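Local atomic coordinates of transposon Tn7 transposition protein TnsA (Escherichia coli, PDB entry 1T0F), a protein that works with TnsB as the Tn7 transposase, carrying out the 5'-strand DNA breakage of transposition as a metal-dependent, restriction enzyme-like endonuclease. Residues E177-E180 and W181-V185; I248-S251 and F252-K256; A237-N241 and G242-F246. All coordinates share one frame; numbering follows the deposited sequence.

Interaction 1: residues E177-E180 and W181-V185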
# COMPACT_ATOMS: atom_id res chain seq x y z
N GLU A 177 -3.41 -15.56 1.20
CA GLU A 177 -4.64 -16.35 1.26
C GLU A 177 -5.77 -15.58 1.94
O GLU A 177 -6.93 -15.73 1.57
CB GLU A 177 -4.39 -17.71 1.94
CG GLU A 177 -3.65 -17.67 3.26
CD GLU A 177 -4.57 -17.78 4.48
OE1 GLU A 177 -5.42 -18.69 4.53
OE2 GLU A 177 -4.42 -16.95 5.41
N ASN A 178 -5.43 -14.76 2.93
CA ASN A 178 -6.46 -13.98 3.61
C ASN A 178 -7.07 -12.94 2.67
O ASN A 178 -8.27 -12.71 2.68
CB ASN A 178 -5.90 -13.27 4.84
CG ASN A 178 -5.87 -14.16 6.07
OD1 ASN A 178 -6.78 -14.96 6.29
ND2 ASN A 178 -4.84 -14.01 6.89
N ILE A 179 -6.23 -12.31 1.86
CA ILE A 179 -6.70 -11.30 0.91
C ILE A 179 -7.57 -11.96 -0.16
O ILE A 179 -8.56 -11.40 -0.62
CB ILE A 179 -5.51 -10.56 0.26
CG1 ILE A 179 -4.84 -9.65 1.30
CG2 ILE A 179 -5.98 -9.75 -0.94
CD1 ILE A 179 -3.57 -8.97 0.81
N GLU A 180 -7.19 -13.18 -0.54
CA GLU A 180 -7.93 -13.93 -1.54
C GLU A 180 -9.36 -14.18 -1.04
O GLU A 180 -10.32 -14.02 -1.78
CB GLU A 180 -7.23 -15.27 -1.79
CG GLU A 180 -6.60 -15.39 -3.17
CD GLU A 180 -5.38 -16.29 -3.18
OE1 GLU A 180 -5.45 -17.41 -2.62
OE2 GLU A 180 -4.34 -15.88 -3.74
N TRP A 181 -9.47 -14.58 0.22
CA TRP A 181 -10.78 -14.86 0.80
C TRP A 181 -11.57 -13.58 1.04
O TRP A 181 -12.75 -13.49 0.70
CB TRP A 181 -10.60 -15.63 2.11
CG TRP A 181 -11.88 -15.89 2.81
CD1 TRP A 181 -12.86 -16.77 2.44
CD2 TRP A 181 -12.37 -15.20 3.97
NE1 TRP A 181 -13.93 -16.67 3.30
CE2 TRP A 181 -13.65 -15.72 4.25
CE3 TRP A 181 -11.84 -14.20 4.80
CZ2 TRP A 181 -14.43 -15.26 5.33
CZ3 TRP A 181 -12.61 -13.75 5.87
CH2 TRP A 181 -13.89 -14.28 6.12
N LEU A 182 -10.92 -12.58 1.63
CA LEU A 182 -11.56 -11.31 1.94
C LEU A 182 -11.96 -10.47 0.74
O LEU A 182 -12.93 -9.73 0.81
CB LEU A 182 -10.64 -10.45 2.80
CG LEU A 182 -10.72 -10.51 4.31
CD1 LEU A 182 -9.73 -9.50 4.87
CD2 LEU A 182 -12.14 -10.19 4.79
N TYR A 183 -11.20 -10.58 -0.34
CA TYR A 183 -11.47 -9.77 -1.52
C TYR A 183 -11.67 -10.58 -2.81
O TYR A 183 -11.54 -10.04 -3.90
CB TYR A 183 -10.32 -8.78 -1.71
CG TYR A 183 -10.08 -7.87 -0.53
CD1 TYR A 183 -10.75 -6.65 -0.41
CD2 TYR A 183 -9.20 -8.23 0.49
CE1 TYR A 183 -10.54 -5.81 0.69
CE2 TYR A 183 -8.98 -7.41 1.59
CZ TYR A 183 -9.66 -6.20 1.69
OH TYR A 183 -9.45 -5.38 2.78
N SER A 184 -12.00 -11.86 -2.67
CA SER A 184 -12.22 -12.72 -3.83
C SER A 184 -13.23 -12.06 -4.76
O SER A 184 -13.09 -12.10 -5.98
CB SER A 184 -12.78 -14.07 -3.39
OG SER A 184 -14.04 -13.90 -2.77
N VAL A 185 -14.26 -11.46 -4.17
CA VAL A 185 -15.30 -10.78 -4.93
C VAL A 185 -15.32 -9.29 -4.61
O VAL A 185 -14.66 -8.83 -3.68
CB VAL A 185 -16.69 -11.38 -4.62
CG1 VAL A 185 -16.70 -12.87 -4.94
CG2 VAL A 185 -17.04 -11.13 -3.16

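Interaction 2: residues I248-S251 and F252-K256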
# COMPACT_ATOMS: atom_id res chain seq x y z
N ILE A 248 -3.49 -10.72 10.34
CA ILE A 248 -3.38 -11.13 8.95
C ILE A 248 -2.31 -12.18 8.69
O ILE A 248 -2.30 -12.82 7.64
CB ILE A 248 -3.10 -9.92 8.02
CG1 ILE A 248 -1.75 -9.29 8.38
CG2 ILE A 248 -4.19 -8.89 8.19
CD1 ILE A 248 -1.25 -8.30 7.33
N TYR A 249 -1.41 -12.36 9.65
CA TYR A 249 -0.34 -13.34 9.50
C TYR A 249 -0.81 -14.73 9.91
O TYR A 249 -0.06 -15.70 9.87
CB TYR A 249 0.89 -12.90 10.29
CG TYR A 249 1.64 -11.81 9.57
CD1 TYR A 249 2.46 -12.11 8.48
CD2 TYR A 249 1.49 -10.47 9.94
CE1 TYR A 249 3.10 -11.09 7.76
CE2 TYR A 249 2.12 -9.46 9.22
CZ TYR A 249 2.92 -9.77 8.14
OH TYR A 249 3.55 -8.76 7.44
N LYS A 250 -2.08 -14.81 10.30
CA LYS A 250 -2.69 -16.07 10.69
C LYS A 250 -3.96 -16.17 9.86
O LYS A 250 -4.61 -15.16 9.62
CB LYS A 250 -3.03 -16.06 12.18
CG LYS A 250 -3.65 -17.35 12.69
CD LYS A 250 -3.90 -17.27 14.19
CE LYS A 250 -2.60 -17.04 14.96
NZ LYS A 250 -2.83 -16.99 16.43
N SER A 251 -4.29 -17.37 9.39
CA SER A 251 -5.51 -17.54 8.61
C SER A 251 -6.64 -16.90 9.41
O SER A 251 -6.72 -17.09 10.63
CB SER A 251 -5.79 -19.03 8.40
OG SER A 251 -6.93 -19.21 7.57
N PHE A 252 -7.49 -16.14 8.74
CA PHE A 252 -8.60 -15.49 9.43
C PHE A 252 -9.44 -16.51 10.20
O PHE A 252 -9.81 -16.27 11.34
CB PHE A 252 -9.48 -14.72 8.43
CG PHE A 252 -10.66 -14.03 9.06
CD1 PHE A 252 -11.83 -14.73 9.33
CD2 PHE A 252 -10.59 -12.67 9.39
CE1 PHE A 252 -12.92 -14.10 9.94
CE2 PHE A 252 -11.67 -12.03 9.99
CZ PHE A 252 -12.84 -12.74 10.27
N ARG A 253 -9.71 -17.65 9.58
CA ARG A 253 -10.53 -18.68 10.23
C ARG A 253 -9.90 -19.20 11.51
O ARG A 253 -10.57 -19.80 12.35
CB ARG A 253 -10.74 -19.85 9.26
CG ARG A 253 -9.53 -20.77 9.17
CD ARG A 253 -9.72 -21.84 8.12
NE ARG A 253 -9.73 -21.26 6.78
CZ ARG A 253 -9.74 -21.98 5.67
NH1 ARG A 253 -9.75 -23.31 5.74
NH2 ARG A 253 -9.75 -21.38 4.49
N ALA A 254 -8.60 -18.97 11.67
CA ALA A 254 -7.86 -19.41 12.85
C ALA A 254 -7.71 -18.32 13.91
O ALA A 254 -7.19 -18.57 15.00
CB ALA A 254 -6.49 -19.93 12.43
N ASN A 255 -8.16 -17.11 13.59
CA ASN A 255 -8.06 -16.01 14.55
C ASN A 255 -9.03 -16.20 15.71
O ASN A 255 -10.13 -16.71 15.52
CB ASN A 255 -8.40 -14.67 13.87
CG ASN A 255 -7.19 -14.00 13.26
OD1 ASN A 255 -6.88 -12.85 13.59
ND2 ASN A 255 -6.52 -14.68 12.35
N LYS A 256 -8.61 -15.78 16.90
CA LYS A 256 -9.48 -15.83 18.06
C LYS A 256 -10.14 -14.46 18.06
O LYS A 256 -9.62 -13.53 17.44
CB LYS A 256 -8.69 -16.03 19.35
CG LYS A 256 -8.08 -17.41 19.48
CD LYS A 256 -7.41 -17.59 20.83
CE LYS A 256 -6.83 -18.99 20.95
NZ LYS A 256 -5.88 -19.28 19.83
O HOH W 1 -9.47 -18.30 6.63

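Interaction 3: residues A237-N241 and G242-F246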
# COMPACT_ATOMS: atom_id res chain seq x y z
N ALA A 237 -17.45 -8.09 5.67
CA ALA A 237 -17.60 -6.81 5.00
C ALA A 237 -16.92 -5.67 5.76
O ALA A 237 -16.25 -4.82 5.17
CB ALA A 237 -19.09 -6.49 4.79
N LEU A 238 -17.09 -5.65 7.08
CA LEU A 238 -16.49 -4.61 7.90
C LEU A 238 -14.96 -4.74 7.91
O LEU A 238 -14.25 -3.73 7.96
CB LEU A 238 -17.04 -4.67 9.33
CG LEU A 238 -18.51 -4.24 9.46
CD1 LEU A 238 -19.08 -4.69 10.81
CD2 LEU A 238 -18.61 -2.73 9.29
N THR A 239 -14.47 -5.97 7.85
CA THR A 239 -13.03 -6.20 7.85
C THR A 239 -12.41 -5.78 6.51
O THR A 239 -11.36 -5.14 6.49
CB THR A 239 -12.70 -7.69 8.10
OG1 THR A 239 -13.22 -8.10 9.37
CG2 THR A 239 -11.19 -7.90 8.12
N ALA A 240 -13.07 -6.13 5.41
CA ALA A 240 -12.57 -5.78 4.08
C ALA A 240 -12.49 -4.27 3.91
O ALA A 240 -11.60 -3.74 3.23
CB ALA A 240 -13.47 -6.39 3.01
N ASN A 241 -13.43 -3.56 4.53
CA ASN A 241 -13.47 -2.11 4.45
C ASN A 241 -12.52 -1.44 5.45
O ASN A 241 -12.36 -0.22 5.43
CB ASN A 241 -14.90 -1.61 4.66
CG ASN A 241 -15.73 -1.73 3.40
OD1 ASN A 241 -15.68 -0.87 2.53
ND2 ASN A 241 -16.49 -2.82 3.29
N GLY A 242 -11.91 -2.25 6.31
CA GLY A 242 -10.95 -1.72 7.27
C GLY A 242 -11.43 -1.36 8.66
O GLY A 242 -10.61 -1.04 9.53
N PHE A 243 -12.74 -1.38 8.89
CA PHE A 243 -13.28 -1.04 10.20
C PHE A 243 -12.87 -2.08 11.24
O PHE A 243 -12.83 -1.80 12.43
CB PHE A 243 -14.79 -0.88 10.11
CG PHE A 243 -15.21 0.28 9.26
CD1 PHE A 243 -14.80 1.57 9.59
CD2 PHE A 243 -15.95 0.09 8.11
CE1 PHE A 243 -15.11 2.65 8.78
CE2 PHE A 243 -16.28 1.17 7.29
CZ PHE A 243 -15.86 2.45 7.63
N ILE A 244 -12.57 -3.28 10.76
CA ILE A 244 -12.11 -4.35 11.62
C ILE A 244 -10.78 -4.82 11.05
O ILE A 244 -10.67 -5.03 9.84
CB ILE A 244 -13.08 -5.54 11.63
CG1 ILE A 244 -14.44 -5.11 12.19
CG2 ILE A 244 -12.51 -6.70 12.45
CD1 ILE A 244 -15.49 -6.21 12.13
N LYS A 245 -9.77 -4.95 11.90
CA LYS A 245 -8.48 -5.46 11.46
C LYS A 245 -8.20 -6.69 12.31
O LYS A 245 -8.73 -6.83 13.42
CB LYS A 245 -7.38 -4.41 11.60
CG LYS A 245 -7.28 -3.76 12.94
CD LYS A 245 -6.59 -2.39 12.84
CE LYS A 245 -5.09 -2.49 12.72
NZ LYS A 245 -4.44 -1.13 12.80
N PHE A 246 -7.39 -7.61 11.79
CA PHE A 246 -7.10 -8.84 12.52
C PHE A 246 -5.66 -9.27 12.33
O PHE A 246 -4.87 -8.57 11.71
CB PHE A 246 -8.04 -9.94 12.04
CG PHE A 246 -7.86 -10.32 10.59
CD1 PHE A 246 -8.30 -9.48 9.57
CD2 PHE A 246 -7.25 -11.52 10.24
CE1 PHE A 246 -8.14 -9.83 8.22
CE2 PHE A 246 -7.08 -11.89 8.90
CZ PHE A 246 -7.53 -11.04 7.89

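Interaction 1: residues E177-E180 and W181-V185
With CG2 of Ile-179 set anti to the backbone N and the ring of Tyr-183 turned anti to its own carbonyl carbon (chi1 -57°), these two side chains, four residues apart, lean together on one flank of the chain. They meet at a slant, methyl CG2 of Ile-179 lying 3.8 Å from CD2 of Tyr-183. The phenol approaches Ile-179 by its edge: CA of Ile-179 lies in the plane of the ring, and the carbonyl O of Ile-179 is 3.4 Å from Tyr-183 CD2. That same oxygen accepts the backbone N-H of Tyr-183 at 2.8 Å from N to O, so one carbonyl is bonded to the main chain of Tyr-183 and lies beside its ring as well. The four-residue spacing is that of an alpha helix, here the last turns of helix 173-183, and two further bonds precede it in the same pattern: Trp-181 N to Glu-177 O at 3.1 Å and, straighter (166° at the hydrogen), Leu-182 N to Asn-178 O at 2.9 Å. Leu-182 also brings its CB to 3.3 Å from the O of Asn-178. The helix belongs to the TnsA C-terminal family region, yet its Ile-179 and Tyr-183 flank packs on Leu-71 of helix 64-75, and the side chain of Ile-179 lies about 10 Å from that of the catalytic Glu-66. Leu-182 leaves on another side, against Arg-236 and Thr-239 of helix 230-240, while the phenol oxygen of Tyr-183 is hydrogen-bonded to the carbonyl of Ala-240. Trp-181, whose indole points away from the preceding turn, receives the guanidinium of Arg-236 in a cation-pi contact and meets the ring of Phe-252 with the two planes about 30° apart.

Interaction 2: residues I248-S251 and F252-K256
Ser-251 contributes most through its carbonyl, which two donors grip from opposite faces of its plane: the backbone N of Ala-254 at 2.9 Å from O, and the side-chain ND2 of Asn-255 at 3.0 Å. Each donor stands well out of that plane, while the oxygen lies in the amide plane of Asn-255. The OG, anti to the backbone N (chi1 -176°), lies against CG of Arg-253 at 3.4 Å and shares one water with that residue; this water, in plane at the guanidinium edge, accepts from both the backbone N and NE, tying the hydroxyl to main chain and guanidinium alike. The bond from Ala-254 to Ser-251 spans three residues and opens the short 3-10 turn 252-254, set in the loop that joins strands 244-245 and 261-262 of the small antiparallel sheet. Lys-250 runs its aliphatic chain alongside this turn, CG meeting the methyl CB of Ala-254 at 3.8 Å and CD approaching the carbonyl O of Ala-254 at 3.6 Å. ND2 of Asn-255 also makes a weak bond to the O of Lys-250 (3.4 Å), an oxygen that Asn-178 of helix 173-183 binds as well; its OD1 accepts from Asn-247 N.

Interaction 3: residues A237-N241 and G242-F246
Gly-242 turns the chain back on Thr-239, its N bonding to the O of Thr-239 at 2.9 Å with the donor well above the carbonyl plane. Its phi is positive (95°), and at that angle a beta carbon would collide with the carbonyl O of Asn-241, a constraint that glycine escapes. Phe-243 follows, its N giving a weak bond to Leu-238 O (2.9 Å). Its ring carries the carbonyl of Asn-241 over one face, and its CD2 meets CD2 of Leu-238 at 4.1 Å, the two side chains crossing at about a right angle. Ile-244 donates its N to that same Leu-238 O (3.3 Å) and sends CD1 to within 3.6 Å of Leu-238 CB. Its CB lies 3.4 Å from OG1 of Thr-239, a hydroxyl that is hydrogen-bonded to the carbonyl of Ile-235 one turn back, and its own O receives a CA-H...O contact from Thr-239 CA at 3.3 Å. Beyond the strand, Phe-246 swings its ring back until CD1 is 3.6 Å from CG2 of Thr-239, a methyl placed anti to the backbone N (chi1 -60° for OG1) and reached by CE1 as well. A serine at Thr-239 would lack this methyl and is likely to open a gap between the helix, the ring of Phe-246 and the O of Ile-244. The glycine's positive phi, its bond to Thr-239 O and the weak one from Phe-243 N to Leu-238 O make up a Schellman motif, by which helix 230-240 ends and the chain turns, within a few residues, into strand 244-245.

In the fold
Along the chain interaction 1 comes first, in the last turns of helix 173-183; interaction 3 follows where helix 230-240 turns into strand 244-245, and interaction 2 closes a turn in the loop leading to strand 261-262. Each is local and complete before the next begins, so none nests in or crosses another. In space they meet at helix 173-183. Asn-178 reaches into the later loop, OD1 to Phe-252 N at 2.8 Å and ND2 to Ile-248 O at 2.9 Å, while Leu-182 packs on Phe-246. The edge-to-face pair Phe-246 and Phe-252 joins interactions 3 and 2, linking the end of helix 230-240 and the two-stranded sheet to the loop between its strands.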